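Putative polyketide synthase (Brevibacillus brevis, PDB 6HP2) includes an O-methyltransferase domain, captured here with S-adenosyl-L-homocysteine, and probably takes part in making the antibiotic polyketide bacillaene. Local coordinates at residues 200-205 against 287-292. Sequence-based numbering, arbitrary orientation.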
ATOM      1  N   ASP A 200       4.047   2.518  -1.732  1.00 24.28           N
ATOM      2  CA  ASP A 200       4.018   3.229  -3.003  1.00 25.42           C
ATOM      3  C   ASP A 200       5.391   3.183  -3.658  1.00 25.03           C
ATOM      4  O   ASP A 200       6.398   2.743  -3.071  1.00 23.76           O
ATOM      5  CB  ASP A 200       3.552   4.664  -2.814  1.00 30.01           C
ATOM      6  CG  ASP A 200       2.532   5.090  -3.833  1.00 42.11           C
ATOM      7  OD1 ASP A 200       2.697   4.753  -5.008  1.00 35.60           O
ATOM      8  OD2 ASP A 200       1.576   5.821  -3.436  1.00 46.61           O
ATOM      9  N   TYR A 201       5.402   3.613  -4.905  1.00 24.20           N
ATOM     10  CA  TYR A 201       6.633   3.671  -5.695  1.00 26.68           C
ATOM     11  C   TYR A 201       7.315   5.036  -5.734  1.00 27.62           C
ATOM     12  O   TYR A 201       6.675   6.098  -5.753  1.00 23.58           O
ATOM     13  CB  TYR A 201       6.338   3.226  -7.117  1.00 28.07           C
ATOM     14  CG  TYR A 201       6.123   1.772  -7.291  1.00 26.79           C
ATOM     15  CD1 TYR A 201       7.190   0.880  -7.164  1.00 27.31           C
ATOM     16  CD2 TYR A 201       4.856   1.240  -7.643  1.00 30.73           C
ATOM     17  CE1 TYR A 201       7.006  -0.457  -7.377  1.00 29.08           C
ATOM     18  CE2 TYR A 201       4.709  -0.126  -7.863  1.00 33.37           C
ATOM     19  CZ  TYR A 201       5.762  -0.964  -7.692  1.00 30.57           C
ATOM     20  OH  TYR A 201       5.640  -2.352  -7.897  1.00 33.60           O
ATOM     21  N   ILE A 202       8.634   4.989  -5.749  1.00 27.27           N
ATOM     22  CA  ILE A 202       9.480   6.154  -6.007  1.00 22.54           C
ATOM     23  C   ILE A 202      10.268   5.896  -7.301  1.00 22.24           C
ATOM     24  O   ILE A 202      10.881   4.823  -7.465  1.00 28.31           O
ATOM     25  CB  ILE A 202      10.449   6.403  -4.848  1.00 21.35           C
ATOM     26  CG1 ILE A 202       9.689   6.618  -3.544  1.00 27.77           C
ATOM     27  CG2 ILE A 202      11.414   7.559  -5.156  1.00 28.11           C
ATOM     28  CD1 ILE A 202      10.650   6.641  -2.327  1.00 32.91           C
ATOM     29  N   ALA A 203      10.314   6.889  -8.186  1.00 22.42           N
ATOM     30  CA  ALA A 203      11.077   6.745  -9.415  1.00 22.24           C
ATOM     31  C   ALA A 203      12.490   7.265  -9.137  1.00 26.65           C
ATOM     32  O   ALA A 203      12.654   8.369  -8.606  1.00 27.85           O
ATOM     33  CB  ALA A 203      10.408   7.499 -10.557  1.00 31.79           C
ATOM     34  N   ASN A 204      13.504   6.475  -9.482  1.00 28.54           N
ATOM     35  CA  ASN A 204      14.910   6.837  -9.261  1.00 28.91           C
ATOM     36  C   ASN A 204      15.545   7.514 -10.454  1.00 31.31           C
ATOM     37  O   ASN A 204      16.766   7.496 -10.610  1.00 38.14           O
ATOM     38  CB  ASN A 204      15.681   5.591  -8.862  1.00 27.44           C
ATOM     39  CG  ASN A 204      15.169   5.035  -7.574  1.00 24.59           C
ATOM     40  OD1 ASN A 204      14.963   5.823  -6.612  1.00 29.08           O
ATOM     41  ND2 ASN A 204      14.822   3.751  -7.540  1.00 24.97           N
ATOM     42  N   THR A 205      14.740   8.176 -11.250  1.00 32.97           N
ATOM     43  CA  THR A 205      15.121   8.807 -12.488  1.00 37.89           C
ATOM     44  C   THR A 205      14.987  10.316 -12.355  1.00 30.90           C
ATOM     45  O   THR A 205      14.400  10.858 -11.418  1.00 32.15           O
ATOM     46  CB  THR A 205      14.227   8.267 -13.611  1.00 36.95           C
ATOM     47  OG1 THR A 205      12.874   8.254 -13.130  1.00 36.92           O
ATOM     48  CG2 THR A 205      14.618   6.880 -13.967  1.00 40.09           C
ATOM     49  N   CYS A 287       8.332   1.306  -1.691  1.00 21.53           N
ATOM     50  CA  CYS A 287       8.616   1.634  -0.305  1.00 25.23           C
ATOM     51  C   CYS A 287       7.426   1.803   0.637  1.00 25.08           C
ATOM     52  O   CYS A 287       6.308   2.073   0.203  1.00 24.10           O
ATOM     53  CB  CYS A 287       9.411   2.935  -0.252  1.00 25.29           C
ATOM     54  SG  CYS A 287      10.959   3.008  -1.180  1.00 31.28           S
ATOM     55  N   LEU A 288       7.687   1.641   1.936  1.00 25.25           N
ATOM     56  CA  LEU A 288       6.666   1.839   2.948  1.00 19.42           C
ATOM     57  C   LEU A 288       6.901   3.254   3.520  1.00 23.59           C
ATOM     58  O   LEU A 288       7.992   3.547   4.006  1.00 26.86           O
ATOM     59  CB  LEU A 288       6.763   0.815   4.079  1.00 22.05           C
ATOM     60  CG  LEU A 288       7.102  -0.634   3.727  1.00 32.34           C
ATOM     61  CD1 LEU A 288       7.196  -1.462   5.000  1.00 31.96           C
ATOM     62  CD2 LEU A 288       6.060  -1.215   2.787  1.00 27.39           C
ATOM     63  N   PHE A 289       5.895   4.120   3.454  1.00 22.20           N
ATOM     64  CA  PHE A 289       5.986   5.490   3.953  1.00 21.27           C
ATOM     65  C   PHE A 289       5.192   5.650   5.250  1.00 19.89           C
ATOM     66  O   PHE A 289       4.010   5.298   5.283  1.00 23.51           O
ATOM     67  CB  PHE A 289       5.393   6.536   2.996  1.00 26.62           C
ATOM     68  CG  PHE A 289       6.012   6.595   1.632  1.00 27.03           C
ATOM     69  CD1 PHE A 289       5.921   5.538   0.768  1.00 23.14           C
ATOM     70  CD2 PHE A 289       6.548   7.764   1.184  1.00 25.52           C
ATOM     71  CE1 PHE A 289       6.424   5.644  -0.521  1.00 30.41           C
ATOM     72  CE2 PHE A 289       7.098   7.868  -0.098  1.00 35.28           C
ATOM     73  CZ  PHE A 289       7.035   6.802  -0.938  1.00 35.48           C
ATOM     74  N   LYS A 290       5.803   6.268   6.259  1.00 20.56           N
ATOM     75  CA  LYS A 290       5.091   6.700   7.475  1.00 24.25           C
ATOM     76  C   LYS A 290       5.245   8.216   7.588  1.00 26.94           C
ATOM     77  O   LYS A 290       6.361   8.749   7.804  1.00 26.04           O
ATOM     78  CB  LYS A 290       5.613   5.986   8.706  1.00 28.53           C
ATOM     79  CG  LYS A 290       5.836   4.520   8.437  1.00 31.25           C
ATOM     80  CD  LYS A 290       6.033   3.735   9.770  1.00 28.23           C
ATOM     81  CE  LYS A 290       6.169   2.266   9.451  1.00 34.08           C
ATOM     82  NZ  LYS A 290       6.255   1.430  10.668  1.00 32.15           N
ATOM     83  N   LEU A 291       4.121   8.911   7.434  1.00 22.85           N
ATOM     84  CA  LEU A 291       4.125  10.370   7.366  1.00 21.49           C
ATOM     85  C   LEU A 291       3.373  10.962   8.560  1.00 28.16           C
ATOM     86  O   LEU A 291       2.368  10.398   9.030  1.00 24.46           O
ATOM     87  CB  LEU A 291       3.453  10.882   6.069  1.00 28.15           C
ATOM     88  CG  LEU A 291       3.806  10.137   4.774  1.00 28.80           C
ATOM     89  CD1 LEU A 291       2.933  10.609   3.617  1.00 28.80           C
ATOM     90  CD2 LEU A 291       5.265  10.364   4.428  1.00 29.07           C
ATOM     91  N   LYS A 292       3.789  12.166   8.928  1.00 25.16           N
ATOM     92  CA  LYS A 292       3.188  12.968   9.975  1.00 24.49           C
ATOM     93  C   LYS A 292       2.932  14.338   9.392  1.00 24.13           C
ATOM     94  O   LYS A 292       3.585  14.754   8.423  1.00 30.49           O
ATOM     95  CB  LYS A 292       4.115  13.052  11.216  1.00 29.22           C
ATOM     96  CG  LYS A 292       4.414  11.727  11.859  1.00 50.87           C
ATOM     97  CD  LYS A 292       3.202  11.136  12.574  1.00 62.19           C
ATOM     98  CE  LYS A 292       3.508   9.753  13.143  1.00 73.15           C
ATOM     99  NZ  LYS A 292       2.565   9.380  14.249  1.00 69.24           N
TER
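The ring of Phe-289 reaches over the end of strand 194-203 with its far end between Asp-200 and Ile-202. CE1 of Phe-289 lies 3.8 Å from CB of Asp-200, while CZ of Phe-289 packs 3.7 Å from CG1 of Ile-202, both approaches being oblique to the ring; the backbone O of Asp-200 lies at the ring edge, in its plane. CG1 of Ile-202 stands beside its own backbone N (chi1 -58°) and carries CD1 past Phe-289 CZ to end 3.8 Å from Cys-287 SG. Beneath this apolar cluster, Asp-200 and Cys-287 form an antiparallel hydrogen-bonded pair, with Asp-200 N to Cys-287 O at 3.0 Å and an almost straight bond of 2.8 Å from Cys-287 N to Asp-200 O. The pair joins the neighbouring strands 194-203 and 284-293 of the Rossmann-like methyltransferase sheet, where strand 284-293 runs antiparallel to its neighbours in the 3-2-1-4-5-7-6 order of class I enzymes. Helix 221-230 packs on the same side, Trp-224 meeting both Ile-202 and the Phe-289 ring. The carboxylate of Asp-200 turns away from Phe-289, and OD1 accepts a bond from Tyr-201 N through its anti lone pair (2.9 Å).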